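Signal recognition particle receptor subunit beta (Mus musculus, PDB 2FH5) binds GTP as a subunit of the signal recognition particle receptor, which ensures correct targeting of nascent secretory proteins to the endoplasmic reticulum membrane. Local coordinates at residues 63-66 and 67-70; 85-88 and 89-92; 171-174 and 175-178. One frame throughout, in Å; residues are numbered along the deposited sequence.

Contact 1: residues 63-66 and 67-70; sequences GHES and LRFQ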
ATOM      1  N   GLY B  63       3.117  -0.974  -5.880  1.00 39.39           N
ATOM      2  CA  GLY B  63       3.366  -2.166  -6.657  1.00 39.72           C
ATOM      3  C   GLY B  63       2.797  -2.149  -8.067  1.00 40.57           C
ATOM      4  O   GLY B  63       3.094  -3.041  -8.876  1.00 38.00           O
ATOM      5  N   HIS B  64       1.982  -1.148  -8.379  1.00 41.97           N
ATOM      6  CA  HIS B  64       1.409  -1.099  -9.709  1.00 46.48           C
ATOM      7  C   HIS B  64       2.496  -1.139 -10.802  1.00 47.48           C
ATOM      8  O   HIS B  64       3.524  -0.480 -10.693  1.00 44.46           O
ATOM      9  CB  HIS B  64       0.521   0.135  -9.872  1.00 46.56           C
ATOM     10  CG  HIS B  64      -0.490  -0.016 -10.962  1.00 52.11           C
ATOM     11  ND1 HIS B  64      -0.324   0.535 -12.215  1.00 58.79           N
ATOM     12  CD2 HIS B  64      -1.608  -0.781 -11.033  1.00 53.81           C
ATOM     13  CE1 HIS B  64      -1.289   0.111 -13.014  1.00 57.14           C
ATOM     14  NE2 HIS B  64      -2.081  -0.691 -12.322  1.00 57.88           N
ATOM     15  N   GLU B  65       2.260  -1.948 -11.833  1.00 49.03           N
ATOM     16  CA  GLU B  65       3.179  -2.118 -12.970  1.00 52.38           C
ATOM     17  C   GLU B  65       3.637  -0.801 -13.578  1.00 51.25           C
ATOM     18  O   GLU B  65       4.796  -0.647 -13.909  1.00 56.75           O
ATOM     19  CB  GLU B  65       2.501  -2.965 -14.059  1.00 56.13           C
ATOM     20  CG  GLU B  65       0.935  -3.042 -13.924  1.00 69.58           C
ATOM     21  CD  GLU B  65       0.444  -4.059 -12.848  1.00 74.40           C
ATOM     22  OE1 GLU B  65       0.677  -5.287 -13.015  1.00 79.73           O
ATOM     23  OE2 GLU B  65      -0.178  -3.641 -11.843  1.00 64.04           O
ATOM     24  N   SER B  66       2.725   0.156 -13.712  1.00 51.31           N
ATOM     25  CA  SER B  66       3.049   1.442 -14.305  1.00 52.12           C
ATOM     26  C   SER B  66       3.926   2.311 -13.439  1.00 51.71           C
ATOM     27  O   SER B  66       4.383   3.350 -13.897  1.00 55.18           O
ATOM     28  CB  SER B  66       1.776   2.236 -14.630  1.00 56.15           C
ATOM     29  OG  SER B  66       1.249   2.873 -13.465  1.00 63.22           O
ATOM     30  N   LEU B  67       4.173   1.906 -12.199  1.00 49.40           N
ATOM     31  CA  LEU B  67       4.992   2.720 -11.292  1.00 45.80           C
ATOM     32  C   LEU B  67       6.118   1.993 -10.585  1.00 45.33           C
ATOM     33  O   LEU B  67       7.021   2.624 -10.066  1.00 46.44           O
ATOM     34  CB  LEU B  67       4.122   3.295 -10.184  1.00 47.45           C
ATOM     35  CG  LEU B  67       2.927   4.194 -10.428  1.00 49.02           C
ATOM     36  CD1 LEU B  67       2.122   4.291  -9.133  1.00 47.00           C
ATOM     37  CD2 LEU B  67       3.420   5.570 -10.877  1.00 52.82           C
ATOM     38  N   ARG B  68       6.058   0.670 -10.536  1.00 47.30           N
ATOM     39  CA  ARG B  68       7.043  -0.072  -9.773  1.00 48.89           C
ATOM     40  C   ARG B  68       8.498   0.179 -10.120  1.00 48.82           C
ATOM     41  O   ARG B  68       9.302   0.438  -9.222  1.00 50.73           O
ATOM     42  CB  ARG B  68       6.731  -1.581  -9.811  1.00 45.85           C
ATOM     43  CG  ARG B  68       6.916  -2.220 -11.170  1.00 44.49           C
ATOM     44  CD  ARG B  68       6.694  -3.712 -11.121  1.00 43.40           C
ATOM     45  NE  ARG B  68       5.354  -4.017 -10.666  1.00 48.45           N
ATOM     46  CZ  ARG B  68       4.668  -5.088 -11.034  1.00 50.10           C
ATOM     47  NH1 ARG B  68       5.207  -5.960 -11.875  1.00 46.08           N
ATOM     48  NH2 ARG B  68       3.446  -5.284 -10.548  1.00 49.12           N
ATOM     49  N   PHE B  69       8.846   0.125 -11.403  1.00 51.43           N
ATOM     50  CA  PHE B  69      10.246   0.323 -11.801  1.00 54.85           C
ATOM     51  C   PHE B  69      10.678   1.774 -11.818  1.00 55.36           C
ATOM     52  O   PHE B  69      11.800   2.096 -11.440  1.00 58.67           O
ATOM     53  CB  PHE B  69      10.504  -0.323 -13.158  1.00 50.86           C
ATOM     54  CG  PHE B  69      10.177  -1.772 -13.179  1.00 50.71           C
ATOM     55  CD1 PHE B  69      10.873  -2.663 -12.354  1.00 53.75           C
ATOM     56  CD2 PHE B  69       9.128  -2.250 -13.961  1.00 51.86           C
ATOM     57  CE1 PHE B  69      10.526  -4.016 -12.303  1.00 51.87           C
ATOM     58  CE2 PHE B  69       8.765  -3.605 -13.924  1.00 50.76           C
ATOM     59  CZ  PHE B  69       9.468  -4.488 -13.091  1.00 52.16           C
ATOM     60  N   GLN B  70       9.795   2.649 -12.260  1.00 54.65           N
ATOM     61  CA  GLN B  70      10.120   4.059 -12.277  1.00 59.03           C
ATOM     62  C   GLN B  70      10.570   4.460 -10.864  1.00 55.83           C
ATOM     63  O   GLN B  70      11.597   5.117 -10.699  1.00 58.28           O
ATOM     64  CB  GLN B  70       8.889   4.870 -12.692  1.00 67.64           C
ATOM     65  CG  GLN B  70       9.156   6.356 -12.847  1.00 81.71           C
ATOM     66  CD  GLN B  70       8.040   7.221 -12.270  1.00 89.63           C
ATOM     67  OE1 GLN B  70       6.853   7.010 -12.563  1.00 92.48           O
ATOM     68  NE2 GLN B  70       8.417   8.206 -11.449  1.00 89.22           N
TER
HETATM   69  O   HOH W   1       2.460  -7.481 -12.487  1.00 63.27           O

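Contact 2: residues 85-88 and 89-92; sequences VVDS and AAFQ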
ATOM      1  N   VAL B  85       7.991  -7.964  -0.620  1.00 36.25           N
ATOM      2  CA  VAL B  85       6.814  -8.568   0.006  1.00 36.09           C
ATOM      3  C   VAL B  85       6.023  -9.499  -0.910  1.00 37.80           C
ATOM      4  O   VAL B  85       5.768  -9.193  -2.066  1.00 42.00           O
ATOM      5  CB  VAL B  85       5.894  -7.479   0.523  1.00 38.02           C
ATOM      6  CG1 VAL B  85       4.769  -8.097   1.304  1.00 35.03           C
ATOM      7  CG2 VAL B  85       6.701  -6.489   1.358  1.00 29.92           C
ATOM      8  N   VAL B  86       5.626 -10.640  -0.374  1.00 42.47           N
ATOM      9  CA  VAL B  86       4.882 -11.644  -1.132  1.00 40.17           C
ATOM     10  C   VAL B  86       3.578 -12.068  -0.441  1.00 43.93           C
ATOM     11  O   VAL B  86       3.575 -12.386   0.748  1.00 50.26           O
ATOM     12  CB  VAL B  86       5.745 -12.919  -1.322  1.00 37.65           C
ATOM     13  CG1 VAL B  86       4.981 -13.988  -2.124  1.00 34.59           C
ATOM     14  CG2 VAL B  86       7.029 -12.552  -2.007  1.00 39.67           C
ATOM     15  N   ASP B  87       2.474 -12.062  -1.176  1.00 42.26           N
ATOM     16  CA  ASP B  87       1.211 -12.505  -0.624  1.00 41.77           C
ATOM     17  C   ASP B  87       1.347 -14.028  -0.623  1.00 43.07           C
ATOM     18  O   ASP B  87       1.220 -14.657  -1.669  1.00 45.28           O
ATOM     19  CB  ASP B  87       0.048 -12.095  -1.540  1.00 43.45           C
ATOM     20  CG  ASP B  87      -1.317 -12.550  -1.008  1.00 48.41           C
ATOM     21  OD1 ASP B  87      -1.401 -13.683  -0.498  1.00 45.90           O
ATOM     22  OD2 ASP B  87      -2.310 -11.782  -1.115  1.00 52.15           O
ATOM     23  N   SER B  88       1.593 -14.620   0.539  1.00 41.76           N
ATOM     24  CA  SER B  88       1.762 -16.068   0.628  1.00 43.66           C
ATOM     25  C   SER B  88       0.518 -16.915   0.326  1.00 44.47           C
ATOM     26  O   SER B  88       0.621 -18.084  -0.066  1.00 43.93           O
ATOM     27  CB  SER B  88       2.325 -16.400   2.001  1.00 42.63           C
ATOM     28  OG  SER B  88       3.510 -15.640   2.210  1.00 49.04           O
ATOM     29  N   ALA B  89      -0.654 -16.312   0.479  1.00 44.27           N
ATOM     30  CA  ALA B  89      -1.926 -17.000   0.230  1.00 42.76           C
ATOM     31  C   ALA B  89      -2.291 -17.016  -1.246  1.00 41.98           C
ATOM     32  O   ALA B  89      -2.960 -17.924  -1.703  1.00 49.02           O
ATOM     33  CB  ALA B  89      -3.057 -16.329   1.035  1.00 39.10           C
ATOM     34  N   ALA B  90      -1.869 -15.999  -1.990  1.00 42.47           N
ATOM     35  CA  ALA B  90      -2.183 -15.934  -3.414  1.00 43.25           C
ATOM     36  C   ALA B  90      -0.981 -16.377  -4.257  1.00 45.60           C
ATOM     37  O   ALA B  90      -1.029 -16.356  -5.498  1.00 47.14           O
ATOM     38  CB  ALA B  90      -2.589 -14.502  -3.802  1.00 37.18           C
ATOM     39  N   PHE B  91       0.085 -16.785  -3.580  1.00 42.54           N
ATOM     40  CA  PHE B  91       1.295 -17.181  -4.259  1.00 46.47           C
ATOM     41  C   PHE B  91       1.106 -18.165  -5.421  1.00 51.67           C
ATOM     42  O   PHE B  91       1.636 -17.938  -6.514  1.00 54.48           O
ATOM     43  CB  PHE B  91       2.291 -17.733  -3.249  1.00 45.85           C
ATOM     44  CG  PHE B  91       3.628 -18.001  -3.834  1.00 49.22           C
ATOM     45  CD1 PHE B  91       4.426 -16.953  -4.270  1.00 49.17           C
ATOM     46  CD2 PHE B  91       4.059 -19.305  -4.041  1.00 52.46           C
ATOM     47  CE1 PHE B  91       5.631 -17.198  -4.914  1.00 48.57           C
ATOM     48  CE2 PHE B  91       5.269 -19.560  -4.686  1.00 52.21           C
ATOM     49  CZ  PHE B  91       6.053 -18.503  -5.124  1.00 50.47           C
ATOM     50  N   GLN B  92       0.345 -19.237  -5.204  1.00 55.02           N
ATOM     51  CA  GLN B  92       0.125 -20.236  -6.251  1.00 60.92           C
ATOM     52  C   GLN B  92      -0.330 -19.667  -7.598  1.00 59.39           C
ATOM     53  O   GLN B  92       0.147 -20.104  -8.651  1.00 59.41           O
ATOM     54  CB  GLN B  92      -0.882 -21.294  -5.789  1.00 66.65           C
ATOM     55  CG  GLN B  92      -0.461 -22.017  -4.521  1.00 83.37           C
ATOM     56  CD  GLN B  92       0.683 -23.017  -4.733  1.00 90.49           C
ATOM     57  OE1 GLN B  92       1.693 -22.713  -5.390  1.00 91.05           O
ATOM     58  NE2 GLN B  92       0.532 -24.214  -4.154  1.00 91.79           N
TER

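Contact 3: residues 171-174 and 175-178; sequences KGKE and FEFS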
ATOM      1  N   LYS B 171      25.229 -20.219 -15.443  1.00 60.18           N
ATOM      2  CA  LYS B 171      24.410 -20.748 -16.534  1.00 59.25           C
ATOM      3  C   LYS B 171      24.271 -22.274 -16.522  1.00 60.03           C
ATOM      4  O   LYS B 171      23.189 -22.816 -16.787  1.00 59.25           O
ATOM      5  CB  LYS B 171      24.975 -20.304 -17.882  1.00 59.50           C
ATOM      6  CG  LYS B 171      26.416 -20.729 -18.125  1.00 64.48           C
ATOM      7  CD  LYS B 171      26.832 -20.538 -19.575  1.00 61.96           C
ATOM      8  CE  LYS B 171      26.190 -21.582 -20.450  1.00 70.14           C
ATOM      9  NZ  LYS B 171      26.079 -21.167 -21.881  1.00 68.98           N
ATOM     10  N   GLY B 172      25.363 -22.958 -16.194  1.00 58.88           N
ATOM     11  CA  GLY B 172      25.361 -24.407 -16.169  1.00 59.25           C
ATOM     12  C   GLY B 172      24.769 -25.097 -14.959  1.00 60.53           C
ATOM     13  O   GLY B 172      24.620 -26.312 -14.969  1.00 62.41           O
ATOM     14  N   LYS B 173      24.442 -24.362 -13.906  1.00 67.28           N
ATOM     15  CA  LYS B 173      23.832 -25.012 -12.747  1.00 70.37           C
ATOM     16  C   LYS B 173      22.462 -24.416 -12.396  1.00 68.89           C
ATOM     17  O   LYS B 173      22.275 -23.195 -12.453  1.00 69.28           O
ATOM     18  CB  LYS B 173      24.750 -24.930 -11.526  1.00 76.75           C
ATOM     19  CG  LYS B 173      24.295 -25.892 -10.430  1.00 86.12           C
ATOM     20  CD  LYS B 173      24.916 -25.630  -9.064  1.00 89.22           C
ATOM     21  CE  LYS B 173      24.171 -26.459  -8.025  1.00 94.04           C
ATOM     22  NZ  LYS B 173      22.674 -26.281  -8.180  1.00 92.21           N
ATOM     23  N   GLU B 174      21.514 -25.283 -12.036  1.00 66.96           N
ATOM     24  CA  GLU B 174      20.162 -24.866 -11.663  1.00 67.47           C
ATOM     25  C   GLU B 174      20.195 -23.712 -10.653  1.00 64.45           C
ATOM     26  O   GLU B 174      20.817 -23.817  -9.596  1.00 62.34           O
ATOM     27  CB  GLU B 174      19.392 -26.056 -11.078  1.00 71.34           C
ATOM     28  CG  GLU B 174      19.340 -27.267 -12.012  1.00 83.01           C
ATOM     29  CD  GLU B 174      18.234 -27.190 -13.068  1.00 88.31           C
ATOM     30  OE1 GLU B 174      17.062 -27.451 -12.714  1.00 91.92           O
ATOM     31  OE2 GLU B 174      18.531 -26.871 -14.246  1.00 86.74           O
ATOM     32  N   PHE B 175      19.516 -22.616 -10.989  1.00 61.16           N
ATOM     33  CA  PHE B 175      19.476 -21.425 -10.138  1.00 57.08           C
ATOM     34  C   PHE B 175      19.080 -21.638  -8.688  1.00 53.91           C
ATOM     35  O   PHE B 175      18.188 -22.424  -8.392  1.00 52.87           O
ATOM     36  CB  PHE B 175      18.520 -20.365 -10.693  1.00 54.18           C
ATOM     37  CG  PHE B 175      18.460 -19.132  -9.836  1.00 48.48           C
ATOM     38  CD1 PHE B 175      19.473 -18.188  -9.897  1.00 47.89           C
ATOM     39  CD2 PHE B 175      17.481 -18.989  -8.871  1.00 42.06           C
ATOM     40  CE1 PHE B 175      19.520 -17.133  -9.007  1.00 44.41           C
ATOM     41  CE2 PHE B 175      17.529 -17.927  -7.969  1.00 44.86           C
ATOM     42  CZ  PHE B 175      18.551 -17.007  -8.043  1.00 39.17           C
ATOM     43  N   GLU B 176      19.742 -20.901  -7.798  1.00 51.30           N
ATOM     44  CA  GLU B 176      19.450 -20.941  -6.368  1.00 55.43           C
ATOM     45  C   GLU B 176      19.871 -19.592  -5.842  1.00 53.63           C
ATOM     46  O   GLU B 176      20.826 -19.018  -6.341  1.00 56.84           O
ATOM     47  CB  GLU B 176      20.234 -22.052  -5.658  1.00 56.85           C
ATOM     48  CG  GLU B 176      19.561 -23.409  -5.742  1.00 66.54           C
ATOM     49  CD  GLU B 176      20.411 -24.534  -5.175  1.00 71.74           C
ATOM     50  OE1 GLU B 176      20.653 -24.566  -3.947  1.00 70.62           O
ATOM     51  OE2 GLU B 176      20.838 -25.393  -5.975  1.00 78.68           O
ATOM     52  N   PHE B 177      19.156 -19.077  -4.850  1.00 53.81           N
ATOM     53  CA  PHE B 177      19.487 -17.775  -4.281  1.00 53.33           C
ATOM     54  C   PHE B 177      20.885 -17.702  -3.669  1.00 52.83           C
ATOM     55  O   PHE B 177      21.523 -16.649  -3.723  1.00 55.12           O
ATOM     56  CB  PHE B 177      18.434 -17.380  -3.248  1.00 51.82           C
ATOM     57  CG  PHE B 177      17.105 -16.992  -3.853  1.00 51.00           C
ATOM     58  CD1 PHE B 177      16.945 -15.758  -4.486  1.00 50.65           C
ATOM     59  CD2 PHE B 177      16.013 -17.866  -3.796  1.00 48.36           C
ATOM     60  CE1 PHE B 177      15.703 -15.396  -5.059  1.00 51.69           C
ATOM     61  CE2 PHE B 177      14.770 -17.521  -4.359  1.00 49.76           C
ATOM     62  CZ  PHE B 177      14.611 -16.286  -4.992  1.00 46.72           C
ATOM     63  N   SER B 178      21.368 -18.805  -3.098  1.00 54.42           N
ATOM     64  CA  SER B 178      22.716 -18.834  -2.498  1.00 55.93           C
ATOM     65  C   SER B 178      23.854 -18.529  -3.504  1.00 53.98           C
ATOM     66  O   SER B 178      24.913 -18.056  -3.114  1.00 56.95           O
ATOM     67  CB  SER B 178      22.978 -20.188  -1.842  1.00 53.97           C
ATOM     68  OG  SER B 178      23.029 -21.208  -2.824  1.00 62.12           O
TER

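Contact 1: residues 63-66 and 67-70
With CG set between the backbone N and the carbonyl carbon (chi1 68°) and a second bend at chi3 (60°), the side chain of R68 folds back along the start of its own helix and brings its guanidinium group beside G63. There it grips the carbonyl oxygen side-on with two nitrogens. NH2 lies 2.8 Å from G63 O and nearly in line with the C=O bond, whereas NE, 3.0 Å from the same oxygen, comes from above the carbonyl plane. G63 O sits in the guanidinium plane, and the paired bonds fix the rotation of that group; the CA of E65 rests over one of its faces. The E65 carboxylate is turned 49° from the guanidinium, and its OE1, 3.7 Å from R68 NH2, forms a long salt bridge of charges only. Water 1 bridges the same two groups, donating to OE1 and accepting from NH2. H64 O takes two backbone amides, L67 N at 2.9 Å and R68 N at 2.8 Å, which ties the loop to the opening turn of the helix. G63 also donates its own N-H to O3G of GTP, as expected of the switch II glycine in a P-loop GTPase. Helix 65-75 follows strand 55-60 in the chain, and R68 makes a cation-pi contact to F101 of helix 91-110 and touches L15 of the phosphate-binding loop.

Contact 2: residues 85-88 and 89-92
D87, S88 and A89 form the bend that leads from strand 79-87 towards helix 91-110, and the carboxylate of D87 organises it. With CG anti to the backbone N (chi1 180°), the D87 side chain is carried alongside the backbone that follows, and OD1 meets two successive amides. The firmer hydrogen bond comes from A90 N, 2.8 Å from D87 OD1, which it reaches from well above the carboxylate plane, 57° out of it. A89 N is 2.9 Å from D87 OD1, but the angle at its hydrogen makes this bond weak. The bond from A89 N closes an Asx turn, though a weak one, and A90 N adds the amide one residue further on. A further weak bond, from A90 N to D87 O, supplies the main-chain part of an Asx motif, so a single N-H is shared between the side chain and the main chain of the same residue.

A89 adds its methyl group to this turn, CB standing 3.5 Å from D87 OD1. S88 contributes mainly through its backbone, its O lying 3.6 Å from F91 CB, while its OG turns to the carbonyl oxygen of N123. Beneath the polar turn, V86 CG1 approaches F91 CD1 at 3.7 Å, an oblique apolar contact that joins the end of the strand to the first turn of the helix. F91 itself reaches I136 and L140 on helix 133-150.

The other carboxylate oxygen, OD2, makes a salt bridge to K124, a residue of the GTP-binding NKxD-type motif. D87 therefore divides its two oxygens between turn amides and a lysine, an environment likely to favour its negative charge and to place K124 beside the nucleotide site.

Contact 3: residues 171-174 and 175-178
K173 and E176 are joined by a salt bridge in the long connection that, in this P-loop GTPase fold, completes the beta-alpha-beta unit of strand 117-123, helix 133-150 and strand 184-188. The ionic interaction is the main tie between the two side chains. K173 leaves the backbone extended and bends only at its last torsion (chi4 -49°), which swings NZ round to E176; the two side chains cross obliquely. NZ donates a hydrogen bond to E176 OE2 at 3.0 Å and meets that oxygen nearly along its C-O axis, so charge attraction and a directed bond coincide. Replacing E176 with an alanine would probably leave the ammonium group of K173 without this carboxylate mate and free to swing away from the loop.

Hydrogen bonds to the main chain form the second group. K173 NZ also makes a weak bond to E174 O, 3.4 Å away, so the ammonium group lies between the E174 carbonyl and the E176 carboxylate. Around the loop, helix 133-150 supplies side-chain partners for the backbone: R148 donates to K173 O, N145 accepts from F175 N, and E141 accepts from F177 N. The chain is thereby laid along that helix over several residues.

Apolar contacts make up the third group, and here the two phenylalanines of 175-178 turn inward. F175 packs on L144 of helix 133-150 as well as on L168 and L180, while F177 reaches L102 and L106 of helix 91-110 and meets F186 edge-to-face. Within the segment the two phenylalanines also touch each other: CE2 of F175 stands over the centre of the F177 ring, 4.1 Å above its plane.

Along the chain the three contacts come in series, none nested in or crossing another, and each is local, between residues close in sequence. Contact 1 closes the loop between strand 55-60 and helix 65-75 on the phosphate side of the nucleotide. Contact 2 follows after that helix, where strand 79-87 passes into helix 91-110, near the GTP-binding residue K124. Their centres lie 18 Å apart, and helix 91-110 serves both, since it begins in contact 2 and offers F101 to contact 1. Contact 3 belongs to the approach to strand 184-188, about 28 Å between centres from contact 1, and ties this loop to helices 133-150 and 91-110, away from the nucleotide.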